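Local coordinates for protein CarG (Serratia, PDB 4O7J) that probably protects the bacterium that makes it from carbapenem antibiotics, and is a structural homologue of lysozyme inhibitors, at residues L13-N16 and K21-V24; L40-H45 and S52-T57; K96-E99 and G105-S108. All coordinates share one frame; numbering follows the deposited sequence.

Contact 1: L13-N16 and K21-V24; sequences LDIN and KDYV. With NA (sodium ion), chain C.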
ATOM      1  N   LEU A  13       2.262   1.801  16.347  1.00 19.13           N
ATOM      2  CA  LEU A  13       1.305   1.119  17.230  1.00 19.73           C
ATOM      3  C   LEU A  13       1.677  -0.342  17.171  1.00 19.15           C
ATOM      4  O   LEU A  13       2.017  -0.829  16.082  1.00 15.22           O
ATOM      5  CB  LEU A  13      -0.147   1.224  16.689  1.00 21.21           C
ATOM      6  CG  LEU A  13      -0.698   2.608  16.503  1.00 25.84           C
ATOM      7  CD1 LEU A  13      -2.047   2.612  15.786  1.00 27.17           C
ATOM      8  CD2 LEU A  13      -0.752   3.344  17.844  1.00 30.97           C
ATOM      9  N   ASP A  14       1.470  -1.069  18.269  1.00 19.48           N
ATOM     10  CA  ASP A  14       1.831  -2.469  18.328  1.00 19.26           C
ATOM     11  C   ASP A  14       0.567  -3.309  18.088  1.00 18.79           C
ATOM     12  O   ASP A  14      -0.147  -3.584  19.005  1.00 16.64           O
ATOM     13  CB  ASP A  14       2.480  -2.850  19.648  1.00 20.44           C
ATOM     14  CG  ASP A  14       2.941  -4.301  19.644  1.00 21.15           C
ATOM     15  OD1 ASP A  14       2.929  -4.994  18.586  1.00 19.76           O
ATOM     16  OD2 ASP A  14       3.221  -4.810  20.725  1.00 23.60           O
ATOM     17  N   ILE A  15       0.275  -3.581  16.826  1.00 18.53           N
ATOM     18  CA  ILE A  15      -1.003  -4.099  16.340  1.00 22.13           C
ATOM     19  C   ILE A  15      -1.190  -5.527  16.803  1.00 20.47           C
ATOM     20  O   ILE A  15      -2.315  -5.925  17.077  1.00 19.45           O
ATOM     21  CB  ILE A  15      -1.039  -4.091  14.758  1.00 23.43           C
ATOM     22  CG1 ILE A  15      -1.095  -2.648  14.213  1.00 28.39           C
ATOM     23  CG2 ILE A  15      -2.129  -4.965  14.195  1.00 26.95           C
ATOM     24  CD1 ILE A  15      -2.168  -1.791  14.827  1.00 27.68           C
ATOM     25  N   ASN A  16      -0.125  -6.322  16.781  1.00 19.76           N
ATOM     26  CA  ASN A  16      -0.190  -7.729  17.177  1.00 20.25           C
ATOM     27  C   ASN A  16       0.251  -7.936  18.609  1.00 25.96           C
ATOM     28  O   ASN A  16       0.286  -9.004  19.116  1.00 24.96           O
ATOM     29  CB  ASN A  16       0.564  -8.663  16.204  1.00 19.41           C
ATOM     30  CG  ASN A  16       2.033  -8.367  16.126  1.00 18.45           C
ATOM     31  OD1 ASN A  16       2.443  -7.350  16.539  1.00 18.78           O
ATOM     32  ND2 ASN A  16       2.805  -9.276  15.570  1.00 19.83           N
ATOM     33  N   LYS A  21       6.902  -2.263  17.797  1.00 20.98           N
ATOM     34  CA  LYS A  21       6.015  -1.276  17.169  1.00 22.30           C
ATOM     35  C   LYS A  21       5.901  -1.575  15.660  1.00 17.18           C
ATOM     36  O   LYS A  21       6.876  -1.769  14.974  1.00 18.18           O
ATOM     37  CB  LYS A  21       6.479   0.168  17.390  1.00 24.24           C
ATOM     38  CG  LYS A  21       6.499   0.594  18.845  1.00 29.62           C
ATOM     39  CD  LYS A  21       5.136   0.950  19.421  1.00 33.28           C
ATOM     40  CE  LYS A  21       5.358   1.605  20.784  1.00 37.65           C
ATOM     41  NZ  LYS A  21       4.456   1.037  21.799  1.00 43.98           N
ATOM     42  N   ASP A  22       4.673  -1.608  15.195  1.00 15.41           N
ATOM     43  CA  ASP A  22       4.321  -1.699  13.791  1.00 15.19           C
ATOM     44  C   ASP A  22       3.908  -0.373  13.218  1.00 16.86           C
ATOM     45  O   ASP A  22       3.856   0.636  13.957  1.00 18.35           O
ATOM     46  CB  ASP A  22       3.171  -2.680  13.735  1.00 15.60           C
ATOM     47  CG  ASP A  22       3.447  -3.902  14.576  1.00 15.89           C
ATOM     48  OD1 ASP A  22       4.506  -4.534  14.382  1.00 13.48           O
ATOM     49  OD2 ASP A  22       2.636  -4.235  15.467  1.00 14.75           O
ATOM     50  N   TYR A  23       3.601  -0.329  11.918  1.00 14.58           N
ATOM     51  CA  TYR A  23       3.190   0.942  11.309  1.00 14.87           C
ATOM     52  C   TYR A  23       1.767   0.829  10.884  1.00 13.76           C
ATOM     53  O   TYR A  23       1.357  -0.197  10.229  1.00 11.70           O
ATOM     54  CB  TYR A  23       3.923   1.260  10.026  1.00 15.83           C
ATOM     55  CG  TYR A  23       5.418   1.414  10.061  1.00 16.31           C
ATOM     56  CD1 TYR A  23       6.120   1.842  11.160  1.00 17.66           C
ATOM     57  CD2 TYR A  23       6.131   1.157   8.860  1.00 18.87           C
ATOM     58  CE1 TYR A  23       7.558   2.021  11.093  1.00 20.71           C
ATOM     59  CE2 TYR A  23       7.492   1.311   8.798  1.00 18.94           C
ATOM     60  CZ  TYR A  23       8.201   1.749   9.904  1.00 18.25           C
ATOM     61  OH  TYR A  23       9.547   1.873   9.664  1.00 20.11           O
ATOM     62  N   VAL A  24       0.984   1.840  11.242  1.00 12.56           N
ATOM     63  CA  VAL A  24      -0.350   2.064  10.603  1.00 12.54           C
ATOM     64  C   VAL A  24      -0.206   3.386   9.917  1.00 11.67           C
ATOM     65  O   VAL A  24      -0.012   4.440  10.582  1.00 13.98           O
ATOM     66  CB  VAL A  24      -1.470   2.127  11.629  1.00 12.84           C
ATOM     67  CG1 VAL A  24      -2.817   2.306  10.955  1.00 14.22           C
ATOM     68  CG2 VAL A  24      -1.407   0.903  12.488  1.00 14.30           C
TER
HETATM   69 NA    NA C 201       4.146  -5.709  16.611  1.00  5.71          NA
HETATM   70  O   HOH W   1       5.462  -7.068  15.441  1.00 18.66           O

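Contact 2: L40-H45 and S52-T57; sequences LTFFIH and SIMPVT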
ATOM      1  N   LEU A  40      -5.890   3.272   4.907  1.00 13.59           N
ATOM      2  CA  LEU A  40      -4.993   2.747   5.943  1.00 11.82           C
ATOM      3  C   LEU A  40      -4.113   1.616   5.339  1.00 12.10           C
ATOM      4  O   LEU A  40      -4.643   0.676   4.712  1.00 12.63           O
ATOM      5  CB  LEU A  40      -5.819   2.102   7.034  1.00 13.47           C
ATOM      6  CG  LEU A  40      -6.759   3.062   7.724  1.00 14.02           C
ATOM      7  CD1 LEU A  40      -7.630   2.302   8.725  1.00 15.44           C
ATOM      8  CD2 LEU A  40      -5.988   4.132   8.471  1.00 15.63           C
ATOM      9  N   THR A  41      -2.834   1.676   5.610  1.00 12.44           N
ATOM     10  CA  THR A  41      -1.869   0.646   5.188  1.00 12.39           C
ATOM     11  C   THR A  41      -1.138   0.151   6.468  1.00 11.84           C
ATOM     12  O   THR A  41      -0.736   0.968   7.298  1.00 13.64           O
ATOM     13  CB  THR A  41      -0.893   1.220   4.122  1.00 13.05           C
ATOM     14  OG1 THR A  41      -1.618   1.900   3.083  1.00 12.13           O
ATOM     15  CG2 THR A  41      -0.093   0.041   3.453  1.00 12.91           C
ATOM     16  N   PHE A  42      -1.056  -1.177   6.651  1.00 11.26           N
ATOM     17  CA  PHE A  42      -0.517  -1.846   7.842  1.00 11.30           C
ATOM     18  C   PHE A  42       0.782  -2.556   7.545  1.00 11.14           C
ATOM     19  O   PHE A  42       0.884  -3.320   6.627  1.00 11.11           O
ATOM     20  CB  PHE A  42      -1.503  -2.831   8.421  1.00 10.21           C
ATOM     21  CG  PHE A  42      -2.815  -2.205   8.897  1.00 10.96           C
ATOM     22  CD1 PHE A  42      -3.857  -2.066   8.008  1.00 10.41           C
ATOM     23  CD2 PHE A  42      -2.963  -1.801  10.192  1.00 11.02           C
ATOM     24  CE1 PHE A  42      -5.028  -1.464   8.367  1.00 11.84           C
ATOM     25  CE2 PHE A  42      -4.153  -1.223  10.607  1.00 12.16           C
ATOM     26  CZ  PHE A  42      -5.165  -1.018   9.674  1.00 10.77           C
ATOM     27  N   PHE A  43       1.786  -2.294   8.379  1.00 11.76           N
ATOM     28  CA  PHE A  43       3.064  -2.931   8.262  1.00 12.08           C
ATOM     29  C   PHE A  43       3.468  -3.483   9.610  1.00 12.92           C
ATOM     30  O   PHE A  43       3.754  -2.679  10.527  1.00 14.11           O
ATOM     31  CB  PHE A  43       4.155  -1.955   7.787  1.00 12.34           C
ATOM     32  CG  PHE A  43       3.863  -1.290   6.482  1.00 11.14           C
ATOM     33  CD1 PHE A  43       3.148  -0.134   6.443  1.00 12.36           C
ATOM     34  CD2 PHE A  43       4.434  -1.751   5.294  1.00 11.29           C
ATOM     35  CE1 PHE A  43       2.916   0.495   5.274  1.00 11.58           C
ATOM     36  CE2 PHE A  43       4.165  -1.129   4.090  1.00 11.34           C
ATOM     37  CZ  PHE A  43       3.372  -0.017   4.071  1.00 11.99           C
ATOM     38  N   ILE A  44       3.702  -4.792   9.657  1.00 11.88           N
ATOM     39  CA  ILE A  44       4.032  -5.510  10.899  1.00 13.44           C
ATOM     40  C   ILE A  44       5.562  -5.670  11.017  1.00 15.15           C
ATOM     41  O   ILE A  44       6.246  -6.069  10.048  1.00 15.17           O
ATOM     42  CB  ILE A  44       3.427  -6.869  10.944  1.00 14.75           C
ATOM     43  CG1 ILE A  44       1.891  -6.770  10.929  1.00 16.23           C
ATOM     44  CG2 ILE A  44       3.909  -7.607  12.199  1.00 15.97           C
ATOM     45  CD1 ILE A  44       1.299  -5.916  12.045  1.00 17.64           C
ATOM     46  N   HIS A  45       6.069  -5.263  12.129  1.00 14.71           N
ATOM     47  CA  HIS A  45       7.521  -5.254  12.327  1.00 18.65           C
ATOM     48  C   HIS A  45       7.948  -6.721  12.626  1.00 19.14           C
ATOM     49  O   HIS A  45       7.412  -7.351  13.532  1.00 17.76           O
ATOM     50  CB  HIS A  45       7.796  -4.328  13.486  1.00 20.70           C
ATOM     51  CG  HIS A  45       9.243  -4.039  13.745  1.00 24.82           C
ATOM     52  ND1 HIS A  45       9.646  -3.015  14.582  1.00 26.21           N
ATOM     53  CD2 HIS A  45      10.382  -4.610  13.286  1.00 29.83           C
ATOM     54  CE1 HIS A  45      10.967  -2.959  14.613  1.00 27.20           C
ATOM     55  NE2 HIS A  45      11.438  -3.927  13.852  1.00 29.54           N
ATOM     56  N   SER A  52       6.482  -6.338   7.310  1.00 14.24           N
ATOM     57  CA  SER A  52       5.635  -7.196   6.532  1.00 15.89           C
ATOM     58  C   SER A  52       4.305  -6.446   6.223  1.00 15.67           C
ATOM     59  O   SER A  52       3.531  -6.083   7.151  1.00 15.06           O
ATOM     60  CB  SER A  52       5.406  -8.428   7.358  1.00 17.32           C
ATOM     61  OG  SER A  52       4.761  -9.491   6.663  1.00 22.26           O
ATOM     62  N   ILE A  53       4.030  -6.190   4.971  1.00 14.89           N
ATOM     63  CA  ILE A  53       2.834  -5.441   4.591  1.00 14.14           C
ATOM     64  C   ILE A  53       1.626  -6.382   4.630  1.00 13.59           C
ATOM     65  O   ILE A  53       1.640  -7.463   4.050  1.00 14.27           O
ATOM     66  CB  ILE A  53       3.038  -4.685   3.243  1.00 15.75           C
ATOM     67  CG1 ILE A  53       1.821  -3.768   2.944  1.00 14.31           C
ATOM     68  CG2 ILE A  53       3.246  -5.644   2.072  1.00 16.72           C
ATOM     69  CD1 ILE A  53       1.958  -2.897   1.696  1.00 15.45           C
ATOM     70  N   MET A  54       0.584  -6.008   5.356  1.00 13.39           N
ATOM     71  CA  MET A  54      -0.591  -6.785   5.469  1.00 14.22           C
ATOM     72  C   MET A  54      -1.526  -6.591   4.244  1.00 14.93           C
ATOM     73  O   MET A  54      -1.760  -5.483   3.819  1.00 13.19           O
ATOM     74  CB  MET A  54      -1.367  -6.444   6.760  1.00 14.22           C
ATOM     75  CG  MET A  54      -0.604  -6.737   8.015  1.00 14.93           C
ATOM     76  SD  MET A  54      -1.595  -6.336   9.472  1.00 16.34           S
ATOM     77  CE  MET A  54      -2.806  -7.660   9.400  1.00 17.10           C
ATOM     78  N   PRO A  55      -2.036  -7.714   3.662  1.00 14.88           N
ATOM     79  CA  PRO A  55      -3.077  -7.629   2.641  1.00 16.94           C
ATOM     80  C   PRO A  55      -4.428  -7.123   3.150  1.00 15.14           C
ATOM     81  O   PRO A  55      -4.722  -7.155   4.388  1.00 14.99           O
ATOM     82  CB  PRO A  55      -3.175  -9.096   2.111  1.00 18.19           C
ATOM     83  CG  PRO A  55      -2.802  -9.936   3.277  1.00 19.59           C
ATOM     84  CD  PRO A  55      -1.767  -9.114   4.060  1.00 18.67           C
ATOM     85  N   VAL A  56      -5.197  -6.612   2.214  1.00 14.13           N
ATOM     86  CA  VAL A  56      -6.598  -6.298   2.455  1.00 14.30           C
ATOM     87  C   VAL A  56      -7.301  -7.673   2.334  1.00 17.06           C
ATOM     88  O   VAL A  56      -7.082  -8.410   1.361  1.00 18.91           O
ATOM     89  CB  VAL A  56      -7.158  -5.305   1.438  1.00 13.62           C
ATOM     90  CG1 VAL A  56      -8.666  -5.156   1.596  1.00 15.32           C
ATOM     91  CG2 VAL A  56      -6.464  -3.934   1.631  1.00 15.39           C
ATOM     92  N   THR A  57      -8.185  -7.992   3.280  1.00 18.81           N
ATOM     93  CA  THR A  57      -8.820  -9.307   3.306  1.00 21.02           C
ATOM     94  C   THR A  57      -9.752  -9.487   2.130  1.00 20.92           C
ATOM     95  O   THR A  57     -10.477  -8.573   1.776  1.00 22.31           O
ATOM     96  CB  THR A  57      -9.607  -9.467   4.612  1.00 20.54           C
ATOM     97  OG1 THR A  57      -8.763  -9.004   5.640  1.00 18.77           O
ATOM     98  CG2 THR A  57      -9.943 -10.903   4.889  1.00 22.81           C
TER
HETATM   99  O   HOH W   2      -2.196  -3.028   4.819  1.00 12.10           O

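Contact 3: K96-E99 and G105-S108; sequences KTEE and GKVS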
ATOM      1  N   LYS A  96     -22.343   0.407   3.468  1.00 11.72           N
ATOM      2  CA  LYS A  96     -23.770   0.469   3.017  1.00 13.09           C
ATOM      3  C   LYS A  96     -24.075  -0.726   2.182  1.00 15.24           C
ATOM      4  O   LYS A  96     -23.376  -1.008   1.177  1.00 14.89           O
ATOM      5  CB  LYS A  96     -24.051   1.761   2.296  1.00 12.70           C
ATOM      6  CG  LYS A  96     -23.815   2.987   3.167  1.00 13.78           C
ATOM      7  CD  LYS A  96     -24.336   4.274   2.597  1.00 14.55           C
ATOM      8  CE  LYS A  96     -25.853   4.274   2.538  1.00 13.79           C
ATOM      9  NZ  LYS A  96     -26.337   5.483   1.940  1.00 12.99           N
ATOM     10  N   THR A  97     -25.084  -1.505   2.572  1.00 16.50           N
ATOM     11  CA  THR A  97     -25.325  -2.808   1.928  1.00 18.81           C
ATOM     12  C   THR A  97     -26.405  -2.835   0.825  1.00 21.40           C
ATOM     13  O   THR A  97     -26.467  -3.773   0.066  1.00 24.42           O
ATOM     14  CB  THR A  97     -25.645  -3.894   2.975  1.00 20.08           C
ATOM     15  OG1 THR A  97     -26.794  -3.512   3.684  1.00 20.64           O
ATOM     16  CG2 THR A  97     -24.466  -4.052   3.984  1.00 22.58           C
ATOM     17  N   GLU A  98     -27.242  -1.807   0.744  1.00 20.83           N
ATOM     18  CA  GLU A  98     -28.399  -1.874  -0.152  1.00 23.37           C
ATOM     19  C   GLU A  98     -27.924  -1.564  -1.562  1.00 22.59           C
ATOM     20  O   GLU A  98     -26.920  -0.930  -1.718  1.00 17.42           O
ATOM     21  CB  GLU A  98     -29.467  -0.906   0.283  1.00 25.75           C
ATOM     22  CG  GLU A  98     -29.867  -1.073   1.773  1.00 31.28           C
ATOM     23  CD  GLU A  98     -31.274  -0.612   2.085  1.00 41.97           C
ATOM     24  OE1 GLU A  98     -32.051  -0.545   1.073  1.00 43.11           O
ATOM     25  OE2 GLU A  98     -31.606  -0.356   3.320  1.00 39.84           O
ATOM     26  N   GLU A  99     -28.658  -1.991  -2.575  1.00 23.39           N
ATOM     27  CA  GLU A  99     -28.317  -1.588  -3.980  1.00 22.94           C
ATOM     28  C   GLU A  99     -28.403  -0.066  -4.141  1.00 22.16           C
ATOM     29  O   GLU A  99     -27.573   0.589  -4.781  1.00 25.15           O
ATOM     30  CB  GLU A  99     -29.274  -2.300  -4.940  1.00 26.40           C
ATOM     31  CG  GLU A  99     -29.019  -2.020  -6.447  1.00 28.12           C
ATOM     32  CD  GLU A  99     -29.369  -0.595  -6.893  1.00 29.72           C
ATOM     33  OE1 GLU A  99     -30.453  -0.112  -6.461  1.00 34.97           O
ATOM     34  OE2 GLU A  99     -28.543   0.087  -7.622  1.00 29.74           O
ATOM     35  N   GLY A 105     -29.859   4.073   4.512  1.00 14.52           N
ATOM     36  CA  GLY A 105     -30.036   2.617   4.388  1.00 15.84           C
ATOM     37  C   GLY A 105     -29.203   1.799   5.382  1.00 15.62           C
ATOM     38  O   GLY A 105     -28.496   2.355   6.228  1.00 14.51           O
ATOM     39  N   LYS A 106     -29.292   0.494   5.245  1.00 14.73           N
ATOM     40  CA  LYS A 106     -28.613  -0.408   6.162  1.00 16.64           C
ATOM     41  C   LYS A 106     -27.108  -0.393   5.989  1.00 14.19           C
ATOM     42  O   LYS A 106     -26.596  -0.142   4.893  1.00 14.58           O
ATOM     43  CB  LYS A 106     -29.065  -1.880   5.992  1.00 17.89           C
ATOM     44  CG  LYS A 106     -30.455  -2.171   6.521  1.00 24.85           C
ATOM     45  CD  LYS A 106     -30.670  -3.690   6.403  1.00 29.77           C
ATOM     46  CE  LYS A 106     -32.124  -4.047   6.547  1.00 35.18           C
ATOM     47  NZ  LYS A 106     -32.540  -3.961   7.964  1.00 37.85           N
ATOM     48  N   VAL A 107     -26.414  -0.552   7.097  1.00 13.48           N
ATOM     49  CA  VAL A 107     -24.980  -0.511   7.111  1.00 12.38           C
ATOM     50  C   VAL A 107     -24.561  -1.764   7.850  1.00 13.72           C
ATOM     51  O   VAL A 107     -25.123  -2.045   8.939  1.00 14.01           O
ATOM     52  CB  VAL A 107     -24.381   0.755   7.831  1.00 13.85           C
ATOM     53  CG1 VAL A 107     -22.864   0.622   7.910  1.00 13.96           C
ATOM     54  CG2 VAL A 107     -24.783   2.052   7.185  1.00 15.14           C
ATOM     55  N   SER A 108     -23.593  -2.517   7.314  1.00 13.85           N
ATOM     56  CA  SER A 108     -22.955  -3.617   8.002  1.00 13.31           C
ATOM     57  C   SER A 108     -21.634  -3.221   8.608  1.00 13.40           C
ATOM     58  O   SER A 108     -20.926  -2.361   8.049  1.00 13.15           O
ATOM     59  CB  SER A 108     -22.691  -4.830   7.100  1.00 14.95           C
ATOM     60  OG  SER A 108     -21.856  -4.556   6.042  1.00 16.08           O
TER
HETATM   61  O   HOH W   3     -27.344   0.780   2.301  1.00 15.44           O

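Contact 1: L13-N16 and K21-V24
D22 pairs with L13 through two backbone hydrogen bonds, and beyond that pair its carboxylate is shared between a sodium ion and the opposite segment. L13 N donates to D22 O at 3.1 Å and D22 N to L13 O at 2.9 Å, which makes the two an antiparallel hydrogen-bonded pair with side chains on one face of the sheet. D22 grips the sodium with both carboxylate oxygens. With the metal 2.4 Å from D22 OD2, this oxygen still offers its anti lone pair to I15 N, 2.8 Å away, and ties the turning chain to the strand as well as to the ion. D22 OD1 also accepts from H45 N.

The run D-I-N-Q-D-G is a DxNxDG variant of the DxDxDG metal loop familiar from calcium-binding proteins, here inside a hairpin and occupied by sodium. D14 OD1 approaches the ion to 2.4 Å, its carboxylate turned 59° from that of D22. N16, D18, L20 O and a water complete the shell, while D14 OD2 is held by G19 N.

Away from the metal the contact turns apolar. V24 CG1 lies anti to the backbone N (chi1 -178°), leaving CG2 facing L13 and I15: I15 CD1 is 3.6 Å from V24 CG2 and L13 CD1 3.8 Å. The I15 and V24 side chains cross at about a right angle, and Y89 of strand 88-96 touches L13 and I15.

Contact 2: L40-H45 and S52-T57
M54 reaches across to F42 and I44 just where strand 51-53 gives way to loop. Its backbone N donates to F42 O in a nearly straight bond (3.0 Å, 172°), and its CB comes 4.0 Å from F42 CB. With chi1 at -62°, CG swings beside the backbone N and meets I44 CG1 at 3.8 Å. SD then settles between two neighbours, 3.7 Å from F42 CB and 3.8 Å from I44 CG1. It also makes a Met-aromatic contact with the F42 ring, oblique at 50° off the ring normal. The chain bends at chi3 toward its methyl tip, and Y126 and W128 of strand 126-135 pack against the side chain.

In the beta hairpin of strands 37-45 and 51-53, I44 and S52 form the hydrogen-bonded pair. F43 and I53 stand side by side on the other face, F43 CE2 lying 3.7 Å from I53 CD1. The second subunit packs on F43 and I53 and bonds to the I53 backbone; separately, S52 OG bonds to D30 of that subunit.

A water that accepts from F42 N also lies 2.7 Å from M54 O, to which it can donate. With the polar links carried by main chain and one water, the backbone sets the register, and the buried side chains contribute through apolar and sulfur-aromatic contact.

Contact 3: K96-E99 and G105-S108
The carboxylate of E98 is the flat group of this contact, and it meets the backbone of G105 and K106 with a single oxygen. G105 CA stands over one face of the group, 3.5 Å from E98 OE2. K106 N comes to the same oxygen on its anti side, rising 22° out of the carboxylate plane, and donates to E98 OE2 over 3.1 Å. E98 OE2 and K106 NZ stay 6.0 Å apart; in this contact the glutamate acts as an acceptor for main chain.

These segments form the base of a beta-hairpin loop that joins strand 88-96 to strand 107-116. K96 and V107 are an antiparallel non-hydrogen-bonded pair, and K96 CG approaches V107 CG2 to 4.2 Å on their common face. From there the K96 chain bends at chi3, and its NZ bonds to the carbonyl oxygens of D103 and L101 within the loop and to that of Q141, which fastens the loop to a later part of the chain.

K106 O collects several donors. T97 N bonds to it well above the carbonyl plane, at an N-H...O angle of 165°, and K96 CA adds a CA-H...O contact of 3.4 Å. A water accepts from E98 N and donates to K106 O, so that E98 reaches the same carbonyl that T97 N bonds directly.

T97 lies obliquely across K106, its OG1 3.6 Å from K106 CB. Because OG1 sits between the backbone N and carbonyl carbon (chi1 60°), the methyl lies anti to the carbonyl carbon and faces S108, where T97 CG2 touches S108 OG at 3.4 Å.

In the fold
Contacts 1 and 2 meet on neighbouring strands, 22-29 and 37-45, of one antiparallel sheet: Y23 N of the first probably bonds to F43 O of the second, and D22 links the metal site to this pairing. Contact 3 belongs to the four-stranded sheet on the other side of the chain's centre, its own centre about 31 Å from that of contact 1 and 27 Å from that of contact 2. Burial and chemistry vary together. Contact 2, wholly buried, is apolar with main-chain bonds; contact 1, partly buried, gathers carboxylates round a metal; contact 3, partly buried with E98 and K106 exposed, adds a carboxylate and a water to its backbone bond.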